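Putative sugar ABC transport system, substrate-binding protein (Bordetella parapertussis, PDB 5IX8) probably binds a sugar in the periplasm as the substrate-binding component of an ABC transport system. Local coordinates at residues E47-A52 with K71-D76; A65-F70 with A78-A83; D186-T191 with V216-Q221. All blocks are in the same frame, centred on the assembly; numbering follows the deposited sequence.

How the contacts relate
From the N terminus, strand 47-53 is the first element used. Helix 60-73 and strand 77-80 follow it, and these three units form one beta-alpha-beta crossover of the first parallel sheet. Contact 1 closes from residues 47-52 to the end of the helix at 71-76. Contact 2 starts inside that loop, at 65-70, and closes beyond it at 78-83, so the two cross along the chain. They touch in space, with centres about 9 Å apart. Contact 3 comes later, in series, and joins helices 184-197 and 209-221 beside the second sheet. Its centre lies about 40 Å from that of contact 1 and 33 Å from that of contact 2.

Contact 1 (E47-A52 with K71-D76); sequences EVVQVA and KTLGVD
Val49 sends CG1 out opposite its backbone N (chi1 175°). Leu73 swings CG away from its carbonyl carbon, and chi2 (166°) then sets where CD1 lies. Val49 CG1 meets Leu73 CD1 at 4.0 Å, and the two side chains cross obliquely. Val75 adds a second, looser touch, with its CG1 4.4 Å from Val49 CB. Gln50 runs out extended from the strand, and its NE2 passes 4.2 Å from Leu73 CD1. No hydrogen bond links the two segments; the touches between Val49, Leu73 and Val75 are apolar.

The segments belong to the beta-alpha-beta crossover of the first parallel sheet. Strand 47-53 lies at the edge of that sheet, and helix 60-73 returns alongside it toward strand 77-80. The helix ends in a Schellman motif at Gly74, whose positive phi (71°) turns the chain back toward the sheet. One bond of the turn, Gly74 N to Lys71 O, is weak at 3.3 Å. The turn places Leu73 before the glycine and Val75 after it, and both residues meet Val49.

Val75 is buried and also packs on Phe70 of helix 60-73 and on Ile100. Gln50 touches Phe70 too. Past the turn, Asp76 OD2 accepts a hydrogen bond from Lys17 N, at the start of strand 17-22.

Contact 2 (A65-F70 with A78-A83); sequences AQLQSF and AVLSPA
Leu67, Ala78 and Leu80 have the most surface buried in this contact, and Phe70 comes close behind. Leu67 sits on the face of helix 60-73 that looks at the sheet. Its CG is anti to the carbonyl carbon (chi1 -69°), and the branch ends in two methyls that part between two strand residues. CD2 reaches Ala78, with Leu67 CD2 to Ala78 CB at 3.8 Å. CD1 goes to Leu80, and Leu67 CD1 lies 4.4 Å from Leu80 CD1, a looser touch.

The methyl of Ala78 points at the helix and is shared. Besides Leu67 CD2, it meets the ring of Phe70, with Ala78 CB 3.9 Å from Phe70 CD2. The methyl lies at the ring edge, near its plane, and not over a face. One face of the same ring has Gln66 O 3.2 Å above its plane, offset toward the rim.

Gln66 O is held by two donors from the same face of its plane. One is Phe70 N, in the helix. The other is Ser69 OG, at 2.7 Å from Gln66 O.

All four touching residues are buried, and no hydrogen bond crosses between the segments. Leu67 also packs on Thr21 and Val91, and Ala78 on Leu95. Val79 points away from the helix; its side chain packs on Val20 and Ala105.

The axes of segments 65-70 and 78-80 run nearly antiparallel, at 163°, and approach to 9.7 Å. Such helix-on-strand packing is typical of the beta-alpha-beta units of the Rossmann-like domains in periplasmic binding proteins.

Contact 3 (D186-T191 with V216-Q221); sequences DGMAQT and VRAARQ. With SO4 (sulfate ion), chain D.
Two neighbouring helices on the second sheet's domain pack together here, as in the layered alpha/beta domains of periplasmic binding proteins. Met188, a selenomethionine, bridges from helix 184-197 to Arg217 and Ala218 of helix 209-221. The short helix axes approach to 8.1 Å and cross at -45°.

Met188 leaves its backbone with CG anti to N (chi1 163°), then bends at chi2 and chi3. The bends bring its selenium against the other helix, with Met188 SE 3.5 Å from Ala218 N. The terminal methyl goes on to Arg217. Met188 CE is 3.6 Å from Arg217 CB and lies over one face of the guanidinium, offset toward its rim. The two side chains cross at about a right angle.

Deeper in, Thr191 presents its carbon side to the small alanine, with Thr191 CB 3.7 Å from Ala218 CB. The hydroxyl is used within its own helix: Thr191 OG1 donates to Gly187 O at 2.7 Å.

Elsewhere on helix 209-221, Arg220 binds a sulfate, probably from the crystallisation liquor. Arg220 NE gives a nearly straight bond (171°) to sulfate O2 at 2.7 Å, and Arg245 NH2 also binds the ion.

Between segments 186-191 and 216-221 there is van der Waals packing and no hydrogen bond. Just beyond, Gln221 OE1 is hydrogen-bonded to Gln192 NE2 of helix 184-197. The Arg217 guanidinium takes a methyl over one face, while the Arg220 charge is probably met in the crystal by the sulfate.

Contact 1 (E47-A52 with K71-D76)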
ATOM      1  N   GLU A  47      -4.931 -23.352   1.290  1.00 12.45           N
ATOM      2  CA  GLU A  47      -4.702 -23.319   2.731  1.00 14.84           C
ATOM      3  C   GLU A  47      -3.750 -22.182   3.073  1.00 14.96           C
ATOM      4  O   GLU A  47      -2.654 -22.090   2.504  1.00 16.26           O
ATOM      5  CB  GLU A  47      -4.111 -24.642   3.206  1.00 18.29           C
ATOM      6  CG  GLU A  47      -3.890 -24.709   4.684  1.00 22.46           C
ATOM      7  CD  GLU A  47      -3.246 -26.014   5.109  1.00 27.46           C
ATOM      8  OE1 GLU A  47      -3.154 -26.933   4.271  1.00 28.18           O
ATOM      9  OE2 GLU A  47      -2.827 -26.121   6.278  1.00 30.53           O
ATOM     10  N   VAL A  48      -4.165 -21.314   3.988  1.00 14.35           N
ATOM     11  CA  VAL A  48      -3.295 -20.282   4.535  1.00 15.48           C
ATOM     12  C   VAL A  48      -2.784 -20.814   5.861  1.00 16.33           C
ATOM     13  O   VAL A  48      -3.542 -20.945   6.831  1.00 18.35           O
ATOM     14  CB  VAL A  48      -4.031 -18.954   4.708  1.00 16.63           C
ATOM     15  CG1 VAL A  48      -3.082 -17.861   5.287  1.00 15.27           C
ATOM     16  CG2 VAL A  48      -4.667 -18.553   3.361  1.00 17.82           C
ATOM     17  N   VAL A  49      -1.503 -21.166   5.895  1.00 15.77           N
ATOM     18  CA  VAL A  49      -0.969 -21.831   7.081  1.00 17.08           C
ATOM     19  C   VAL A  49      -0.699 -20.838   8.202  1.00 17.82           C
ATOM     20  O   VAL A  49      -0.872 -21.154   9.391  1.00 19.76           O
ATOM     21  CB  VAL A  49       0.305 -22.594   6.706  1.00 19.56           C
ATOM     22  CG1 VAL A  49       0.957 -23.188   7.942  1.00 22.26           C
ATOM     23  CG2 VAL A  49      -0.042 -23.643   5.696  1.00 21.20           C
ATOM     24  N   GLN A  50      -0.288 -19.631   7.855  1.00 18.73           N
ATOM     25  CA  GLN A  50       0.075 -18.667   8.874  1.00 20.07           C
ATOM     26  C   GLN A  50       0.031 -17.289   8.253  1.00 19.65           C
ATOM     27  O   GLN A  50       0.415 -17.124   7.090  1.00 18.34           O
ATOM     28  CB  GLN A  50       1.475 -18.977   9.409  1.00 24.30           C
ATOM     29  CG  GLN A  50       1.849 -18.162  10.581  1.00 28.05           C
ATOM     30  CD  GLN A  50       3.198 -18.559  11.110  1.00 32.01           C
ATOM     31  OE1 GLN A  50       4.208 -17.969  10.747  1.00 34.82           O
ATOM     32  NE2 GLN A  50       3.225 -19.568  11.977  1.00 33.26           N
ATOM     33  N   VAL A  51      -0.438 -16.314   9.029  1.00 20.38           N
ATOM     34  CA  VAL A  51      -0.240 -14.899   8.740  1.00 19.70           C
ATOM     35  C   VAL A  51       0.600 -14.329   9.868  1.00 19.69           C
ATOM     36  O   VAL A  51       0.235 -14.454  11.045  1.00 21.70           O
ATOM     37  CB  VAL A  51      -1.561 -14.141   8.614  1.00 19.03           C
ATOM     38  CG1 VAL A  51      -1.275 -12.689   8.307  1.00 18.76           C
ATOM     39  CG2 VAL A  51      -2.437 -14.765   7.536  1.00 19.86           C
ATOM     40  N   ALA A  52       1.744 -13.756   9.520  1.00 16.48           N
ATOM     41  CA  ALA A  52       2.668 -13.216  10.499  1.00 16.29           C
ATOM     42  C   ALA A  52       2.909 -11.746  10.200  1.00 16.87           C
ATOM     43  O   ALA A  52       2.655 -11.280   9.082  1.00 17.31           O
ATOM     44  CB  ALA A  52       3.980 -13.986  10.473  1.00 16.72           C
ATOM     45  N   LYS A  71       9.513 -22.499   5.507  1.00 27.23           N
ATOM     46  CA  LYS A  71      10.209 -23.639   4.922  1.00 30.07           C
ATOM     47  C   LYS A  71       9.865 -24.921   5.658  1.00 31.52           C
ATOM     48  O   LYS A  71       9.588 -25.956   5.043  1.00 32.54           O
ATOM     49  CB  LYS A  71      11.720 -23.398   4.966  1.00 31.77           C
ATOM     50  CG  LYS A  71      12.429 -23.501   3.645  1.00 32.39           C
ATOM     51  CD  LYS A  71      13.943 -23.741   3.813  1.00 33.18           C
ATOM     52  CE  LYS A  71      14.693 -22.515   4.269  1.00 32.98           C
ATOM     53  NZ  LYS A  71      16.192 -22.731   4.244  1.00 33.02           N
ATOM     54  N   THR A  72       9.900 -24.866   6.988  1.00 32.03           N
ATOM     55  CA  THR A  72       9.586 -26.023   7.799  1.00 32.44           C
ATOM     56  C   THR A  72       8.114 -26.381   7.733  1.00 31.28           C
ATOM     57  O   THR A  72       7.760 -27.548   7.907  1.00 31.55           O
ATOM     58  CB  THR A  72      10.003 -25.741   9.234  1.00 34.29           C
ATOM     59  OG1 THR A  72      11.257 -25.043   9.216  1.00 35.87           O
ATOM     60  CG2 THR A  72      10.129 -27.027  10.005  1.00 34.62           C
ATOM     61  N   LEU A  73       7.237 -25.403   7.493  1.00 29.05           N
ATOM     62  CA  LEU A  73       5.813 -25.693   7.436  1.00 27.89           C
ATOM     63  C   LEU A  73       5.385 -26.227   6.082  1.00 27.68           C
ATOM     64  O   LEU A  73       4.216 -26.566   5.910  1.00 29.33           O
ATOM     65  CB  LEU A  73       4.997 -24.446   7.768  1.00 28.56           C
ATOM     66  CG  LEU A  73       5.180 -23.940   9.191  1.00 29.61           C
ATOM     67  CD1 LEU A  73       4.634 -22.540   9.330  1.00 30.52           C
ATOM     68  CD2 LEU A  73       4.535 -24.884  10.205  1.00 30.37           C
ATOM     69  N   GLY A  74       6.294 -26.301   5.120  1.00 27.12           N
ATOM     70  CA  GLY A  74       5.950 -26.871   3.829  1.00 26.13           C
ATOM     71  C   GLY A  74       5.023 -26.013   2.998  1.00 23.28           C
ATOM     72  O   GLY A  74       4.232 -26.539   2.204  1.00 24.84           O
ATOM     73  N   VAL A  75       5.098 -24.704   3.147  1.00 20.11           N
ATOM     74  CA  VAL A  75       4.305 -23.866   2.262  1.00 17.20           C
ATOM     75  C   VAL A  75       4.813 -23.996   0.824  1.00 16.34           C
ATOM     76  O   VAL A  75       5.958 -24.368   0.564  1.00 17.14           O
ATOM     77  CB  VAL A  75       4.309 -22.404   2.730  1.00 18.40           C
ATOM     78  CG1 VAL A  75       3.950 -22.297   4.206  1.00 17.09           C
ATOM     79  CG2 VAL A  75       5.610 -21.739   2.439  1.00 19.60           C
ATOM     80  N   ASP A  76       3.929 -23.710  -0.119  1.00 14.33           N
ATOM     81  CA  ASP A  76       4.289 -23.678  -1.534  1.00 14.22           C
ATOM     82  C   ASP A  76       4.672 -22.289  -2.007  1.00 14.68           C
ATOM     83  O   ASP A  76       5.561 -22.149  -2.864  1.00 15.33           O
ATOM     84  CB  ASP A  76       3.122 -24.215  -2.370  1.00 16.25           C
ATOM     85  CG  ASP A  76       2.774 -25.656  -1.986  1.00 17.94           C
ATOM     86  OD1 ASP A  76       3.588 -26.537  -2.297  1.00 19.08           O
ATOM     87  OD2 ASP A  76       1.726 -25.918  -1.370  1.00 18.19           O
TER

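Contact 2 (A65-F70 with A78-A83)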
ATOM      1  N   ALA A  65      13.055 -14.506   9.876  1.00 19.15           N
ATOM      2  CA  ALA A  65      12.771 -15.697  10.668  1.00 19.38           C
ATOM      3  C   ALA A  65      11.428 -16.291  10.283  1.00 19.20           C
ATOM      4  O   ALA A  65      11.271 -17.524  10.241  1.00 19.96           O
ATOM      5  CB  ALA A  65      12.816 -15.362  12.159  1.00 19.87           C
ATOM      6  N   GLN A  66      10.450 -15.431   9.994  1.00 17.82           N
ATOM      7  CA  GLN A  66       9.135 -15.920   9.594  1.00 18.37           C
ATOM      8  C   GLN A  66       9.210 -16.647   8.260  1.00 18.15           C
ATOM      9  O   GLN A  66       8.592 -17.701   8.089  1.00 20.01           O
ATOM     10  CB  GLN A  66       8.135 -14.764   9.526  1.00 17.36           C
ATOM     11  CG  GLN A  66       7.777 -14.258  10.931  1.00 17.16           C
ATOM     12  CD  GLN A  66       7.238 -12.863  10.928  1.00 17.67           C
ATOM     13  OE1 GLN A  66       7.120 -12.236   9.866  1.00 18.95           O
ATOM     14  NE2 GLN A  66       6.905 -12.349  12.124  1.00 18.61           N
ATOM     15  N   LEU A  67       9.945 -16.091   7.298  1.00 17.43           N
ATOM     16  CA  LEU A  67      10.075 -16.748   6.003  1.00 16.32           C
ATOM     17  C   LEU A  67      10.788 -18.088   6.149  1.00 17.82           C
ATOM     18  O   LEU A  67      10.403 -19.078   5.530  1.00 17.84           O
ATOM     19  CB  LEU A  67      10.825 -15.828   5.040  1.00 15.62           C
ATOM     20  CG  LEU A  67      10.005 -14.582   4.656  1.00 16.16           C
ATOM     21  CD1 LEU A  67      10.886 -13.455   4.067  1.00 17.67           C
ATOM     22  CD2 LEU A  67       8.910 -14.963   3.665  1.00 16.12           C
ATOM     23  N   GLN A  68      11.809 -18.144   7.008  1.00 19.46           N
ATOM     24  CA  GLN A  68      12.476 -19.411   7.273  1.00 23.88           C
ATOM     25  C   GLN A  68      11.533 -20.436   7.881  1.00 24.28           C
ATOM     26  O   GLN A  68      11.577 -21.619   7.515  1.00 25.91           O
ATOM     27  CB  GLN A  68      13.675 -19.163   8.179  1.00 26.95           C
ATOM     28  CG  GLN A  68      14.799 -18.508   7.401  1.00 30.28           C
ATOM     29  CD  GLN A  68      15.399 -19.477   6.403  1.00 33.38           C
ATOM     30  OE1 GLN A  68      15.537 -20.686   6.694  1.00 34.02           O
ATOM     31  NE2 GLN A  68      15.744 -18.970   5.208  1.00 33.67           N
ATOM     32  N   SER A  69      10.650 -20.011   8.783  1.00 24.19           N
ATOM     33  CA  SER A  69       9.726 -20.974   9.379  1.00 26.16           C
ATOM     34  C   SER A  69       8.723 -21.507   8.358  1.00 25.08           C
ATOM     35  O   SER A  69       8.217 -22.633   8.513  1.00 25.58           O
ATOM     36  CB  SER A  69       8.992 -20.350  10.558  1.00 27.98           C
ATOM     37  OG  SER A  69       8.042 -19.421  10.094  1.00 30.99           O
ATOM     38  N   PHE A  70       8.418 -20.728   7.316  1.00 23.93           N
ATOM     39  CA  PHE A  70       7.550 -21.248   6.260  1.00 23.87           C
ATOM     40  C   PHE A  70       8.182 -22.453   5.567  1.00 25.39           C
ATOM     41  O   PHE A  70       7.467 -23.339   5.084  1.00 24.51           O
ATOM     42  CB  PHE A  70       7.246 -20.163   5.224  1.00 23.72           C
ATOM     43  CG  PHE A  70       6.458 -18.974   5.754  1.00 23.27           C
ATOM     44  CD1 PHE A  70       5.833 -18.992   7.000  1.00 23.10           C
ATOM     45  CD2 PHE A  70       6.329 -17.834   4.967  1.00 22.09           C
ATOM     46  CE1 PHE A  70       5.112 -17.887   7.450  1.00 22.78           C
ATOM     47  CE2 PHE A  70       5.600 -16.744   5.401  1.00 22.00           C
ATOM     48  CZ  PHE A  70       5.007 -16.758   6.658  1.00 22.32           C
ATOM     49  N   ALA A  78       5.432 -18.231  -0.319  1.00 12.58           N
ATOM     50  CA  ALA A  78       5.480 -17.204   0.710  1.00 12.54           C
ATOM     51  C   ALA A  78       4.949 -15.925   0.104  1.00 12.79           C
ATOM     52  O   ALA A  78       5.287 -15.608  -1.031  1.00 15.62           O
ATOM     53  CB  ALA A  78       6.927 -16.997   1.172  1.00 13.42           C
ATOM     54  N   VAL A  79       4.111 -15.197   0.838  1.00 11.01           N
ATOM     55  CA  VAL A  79       3.583 -13.911   0.391  1.00 11.19           C
ATOM     56  C   VAL A  79       4.173 -12.842   1.301  1.00 11.98           C
ATOM     57  O   VAL A  79       4.063 -12.950   2.521  1.00 13.32           O
ATOM     58  CB  VAL A  79       2.045 -13.893   0.450  1.00 11.74           C
ATOM     59  CG1 VAL A  79       1.490 -12.518   0.027  1.00 13.81           C
ATOM     60  CG2 VAL A  79       1.470 -15.030  -0.386  1.00 12.92           C
ATOM     61  N   LEU A  80       4.810 -11.827   0.715  1.00 12.02           N
ATOM     62  CA  LEU A  80       5.680 -10.921   1.449  1.00 11.68           C
ATOM     63  C   LEU A  80       5.303  -9.471   1.168  1.00 12.44           C
ATOM     64  O   LEU A  80       5.309  -9.045   0.010  1.00 11.82           O
ATOM     65  CB  LEU A  80       7.144 -11.159   1.047  1.00 10.48           C
ATOM     66  CG  LEU A  80       8.139 -10.125   1.565  1.00 11.77           C
ATOM     67  CD1 LEU A  80       8.148 -10.140   3.114  1.00 12.59           C
ATOM     68  CD2 LEU A  80       9.533 -10.412   0.937  1.00 13.27           C
ATOM     69  N   SER A  81       4.988  -8.722   2.228  1.00 12.65           N
ATOM     70  CA  SER A  81       5.029  -7.256   2.228  1.00 12.89           C
ATOM     71  C   SER A  81       6.167  -6.863   3.149  1.00 13.04           C
ATOM     72  O   SER A  81       6.044  -7.045   4.367  1.00 13.44           O
ATOM     73  CB  SER A  81       3.717  -6.650   2.729  1.00 12.93           C
ATOM     74  OG  SER A  81       2.615  -7.031   1.935  1.00 13.10           O
ATOM     75  N   PRO A  82       7.276  -6.333   2.641  1.00 13.11           N
ATOM     76  CA  PRO A  82       8.498  -6.254   3.454  1.00 12.72           C
ATOM     77  C   PRO A  82       8.567  -5.018   4.342  1.00 12.78           C
ATOM     78  O   PRO A  82       8.045  -3.949   4.024  1.00 14.29           O
ATOM     79  CB  PRO A  82       9.608  -6.220   2.391  1.00 12.69           C
ATOM     80  CG  PRO A  82       8.963  -5.431   1.263  1.00 12.75           C
ATOM     81  CD  PRO A  82       7.500  -5.893   1.248  1.00 13.66           C
ATOM     82  N   ALA A  83       9.262  -5.176   5.460  1.00 12.93           N
ATOM     83  CA  ALA A  83       9.469  -4.077   6.400  1.00 13.18           C
ATOM     84  C   ALA A  83      10.579  -3.122   5.970  1.00 12.61           C
ATOM     85  O   ALA A  83      10.815  -2.112   6.644  1.00 13.28           O
ATOM     86  CB  ALA A  83       9.778  -4.623   7.790  1.00 13.32           C
TER

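Contact 3 (D186-T191 with V216-Q221)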
ATOM      1  N   ASP A 186       4.181  10.207  14.320  1.00 12.34           N
ATOM      2  CA  ASP A 186       5.054  10.887  13.360  1.00 12.44           C
ATOM      3  C   ASP A 186       4.295  11.930  12.565  1.00 11.91           C
ATOM      4  O   ASP A 186       4.806  13.028  12.332  1.00 11.04           O
ATOM      5  CB  ASP A 186       5.652   9.902  12.354  1.00 13.26           C
ATOM      6  CG  ASP A 186       6.699   9.005  12.946  1.00 16.99           C
ATOM      7  OD1 ASP A 186       7.375   9.398  13.932  1.00 18.79           O
ATOM      8  OD2 ASP A 186       6.821   7.876  12.407  1.00 17.93           O
ATOM      9  N   GLY A 187       3.089  11.584  12.088  1.00 11.24           N
ATOM     10  CA  GLY A 187       2.328  12.535  11.306  1.00 11.73           C
ATOM     11  C   GLY A 187       2.018  13.781  12.103  1.00 12.65           C
ATOM     12  O   GLY A 187       2.143  14.912  11.599  1.00 12.85           O
HETATM   13  N   MSE A 188       1.653  13.595  13.370  1.00 11.32           N
HETATM   14  CA  MSE A 188       1.339  14.728  14.222  1.00 12.84           C
HETATM   15  C   MSE A 188       2.581  15.594  14.445  1.00 11.64           C
HETATM   16  O   MSE A 188       2.563  16.810  14.239  1.00 11.55           O
HETATM   17  CB  MSE A 188       0.783  14.226  15.559  1.00 16.05           C
HETATM   18  CG  MSE A 188       0.811  15.284  16.609  1.00 20.29           C
HETATM   19 SE   MSE A 188      -0.641  16.536  16.304  0.50 23.66          SE
HETATM   20  CE  MSE A 188      -1.547  15.530  17.609  1.00 21.94           C
ATOM     21  N   ALA A 189       3.679  14.966  14.852  1.00 11.07           N
ATOM     22  CA  ALA A 189       4.837  15.761  15.233  1.00 10.10           C
ATOM     23  C   ALA A 189       5.450  16.423  14.008  1.00 10.57           C
ATOM     24  O   ALA A 189       5.850  17.599  14.044  1.00 11.22           O
ATOM     25  CB  ALA A 189       5.856  14.882  15.967  1.00 10.41           C
ATOM     26  N   GLN A 190       5.551  15.677  12.916  1.00 10.13           N
ATOM     27  CA  GLN A 190       6.168  16.281  11.741  1.00  9.47           C
ATOM     28  C   GLN A 190       5.304  17.398  11.179  1.00 10.23           C
ATOM     29  O   GLN A 190       5.836  18.423  10.724  1.00 10.70           O
ATOM     30  CB  GLN A 190       6.447  15.230  10.677  1.00  9.51           C
ATOM     31  CG  GLN A 190       7.533  14.242  11.111  1.00 11.43           C
ATOM     32  CD  GLN A 190       7.854  13.233  10.051  1.00 13.67           C
ATOM     33  OE1 GLN A 190       7.856  13.527   8.817  1.00 14.60           O
ATOM     34  NE2 GLN A 190       8.167  12.019  10.506  1.00 14.29           N
ATOM     35  N   THR A 191       3.981  17.224  11.183  1.00 10.37           N
ATOM     36  CA  THR A 191       3.142  18.255  10.586  1.00 10.74           C
ATOM     37  C   THR A 191       3.063  19.455  11.507  1.00 10.87           C
ATOM     38  O   THR A 191       3.046  20.608  11.041  1.00 12.30           O
ATOM     39  CB  THR A 191       1.743  17.706  10.273  1.00 11.23           C
ATOM     40  OG1 THR A 191       1.885  16.546   9.444  1.00 12.36           O
ATOM     41  CG2 THR A 191       0.914  18.761   9.510  1.00 12.33           C
ATOM     42  N   VAL A 216      -3.927  15.863  10.037  1.00 14.66           N
ATOM     43  CA  VAL A 216      -5.207  16.473  10.391  1.00 16.02           C
ATOM     44  C   VAL A 216      -5.236  16.837  11.870  1.00 17.02           C
ATOM     45  O   VAL A 216      -5.722  17.915  12.240  1.00 18.67           O
ATOM     46  CB  VAL A 216      -6.369  15.541  10.003  1.00 16.69           C
ATOM     47  CG1 VAL A 216      -7.709  15.995  10.629  1.00 17.17           C
ATOM     48  CG2 VAL A 216      -6.506  15.468   8.481  1.00 16.89           C
ATOM     49  N   ARG A 217      -4.695  15.971  12.747  1.00 17.22           N
ATOM     50  CA  ARG A 217      -4.676  16.332  14.174  1.00 16.09           C
ATOM     51  C   ARG A 217      -3.852  17.591  14.390  1.00 15.05           C
ATOM     52  O   ARG A 217      -4.238  18.465  15.173  1.00 16.41           O
ATOM     53  CB  ARG A 217      -4.100  15.222  15.069  1.00 16.71           C
ATOM     54  CG  ARG A 217      -4.880  13.909  15.166  1.00 17.27           C
ATOM     55  CD  ARG A 217      -4.234  12.977  16.248  1.00 17.44           C
ATOM     56  NE  ARG A 217      -4.560  13.324  17.634  1.00 16.71           N
ATOM     57  CZ  ARG A 217      -3.862  12.942  18.717  1.00 15.80           C
ATOM     58  NH1 ARG A 217      -2.752  12.254  18.586  1.00 15.53           N
ATOM     59  NH2 ARG A 217      -4.260  13.286  19.959  1.00 16.40           N
ATOM     60  N   ALA A 218      -2.704  17.686  13.714  1.00 13.50           N
ATOM     61  CA  ALA A 218      -1.856  18.874  13.835  1.00 13.24           C
ATOM     62  C   ALA A 218      -2.561  20.115  13.312  1.00 15.03           C
ATOM     63  O   ALA A 218      -2.468  21.189  13.924  1.00 15.18           O
ATOM     64  CB  ALA A 218      -0.523  18.672  13.100  1.00 13.00           C
ATOM     65  N   ALA A 219      -3.231  19.998  12.162  1.00 15.48           N
ATOM     66  CA  ALA A 219      -3.941  21.133  11.587  1.00 16.17           C
ATOM     67  C   ALA A 219      -5.060  21.580  12.512  1.00 17.59           C
ATOM     68  O   ALA A 219      -5.259  22.785  12.717  1.00 19.06           O
ATOM     69  CB  ALA A 219      -4.498  20.752  10.204  1.00 16.16           C
ATOM     70  N   ARG A 220      -5.766  20.618  13.126  1.00 17.31           N
ATOM     71  CA  ARG A 220      -6.842  20.978  14.050  1.00 17.92           C
ATOM     72  C   ARG A 220      -6.279  21.721  15.258  1.00 17.70           C
ATOM     73  O   ARG A 220      -6.838  22.741  15.697  1.00 19.80           O
ATOM     74  CB  ARG A 220      -7.608  19.714  14.482  1.00 18.38           C
ATOM     75  CG  ARG A 220      -8.552  19.148  13.408  1.00 19.93           C
ATOM     76  CD  ARG A 220      -9.193  17.790  13.797  1.00 20.26           C
ATOM     77  NE  ARG A 220     -10.085  17.297  12.738  1.00 21.40           N
ATOM     78  CZ  ARG A 220     -10.663  16.091  12.711  1.00 24.08           C
ATOM     79  NH1 ARG A 220     -10.443  15.207  13.683  1.00 24.13           N
ATOM     80  NH2 ARG A 220     -11.469  15.759  11.704  1.00 25.78           N
ATOM     81  N   GLN A 221      -5.182  21.220  15.819  1.00 17.31           N
ATOM     82  CA  GLN A 221      -4.625  21.856  17.004  1.00 17.60           C
ATOM     83  C   GLN A 221      -4.125  23.260  16.685  1.00 17.99           C
ATOM     84  O   GLN A 221      -4.297  24.178  17.498  1.00 18.95           O
ATOM     85  CB  GLN A 221      -3.508  20.987  17.605  1.00 18.04           C
ATOM     86  CG  GLN A 221      -2.757  21.674  18.760  1.00 19.85           C
ATOM     87  CD  GLN A 221      -1.992  20.692  19.706  1.00 22.01           C
ATOM     88  OE1 GLN A 221      -0.786  20.620  19.686  1.00 24.55           O
ATOM     89  NE2 GLN A 221      -2.720  20.000  20.569  1.00 22.94           N
TER
HETATM   90  S   SO4 D 502     -12.032  19.791  10.896  1.00 33.69           S
HETATM   91  O1  SO4 D 502     -12.962  19.653   9.789  1.00 34.70           O
HETATM   92  O2  SO4 D 502     -10.878  18.912  10.679  1.00 32.25           O
HETATM   93  O3  SO4 D 502     -11.580  21.178  10.980  1.00 35.00           O
HETATM   94  O4  SO4 D 502     -12.736  19.421  12.116  1.00 33.67           O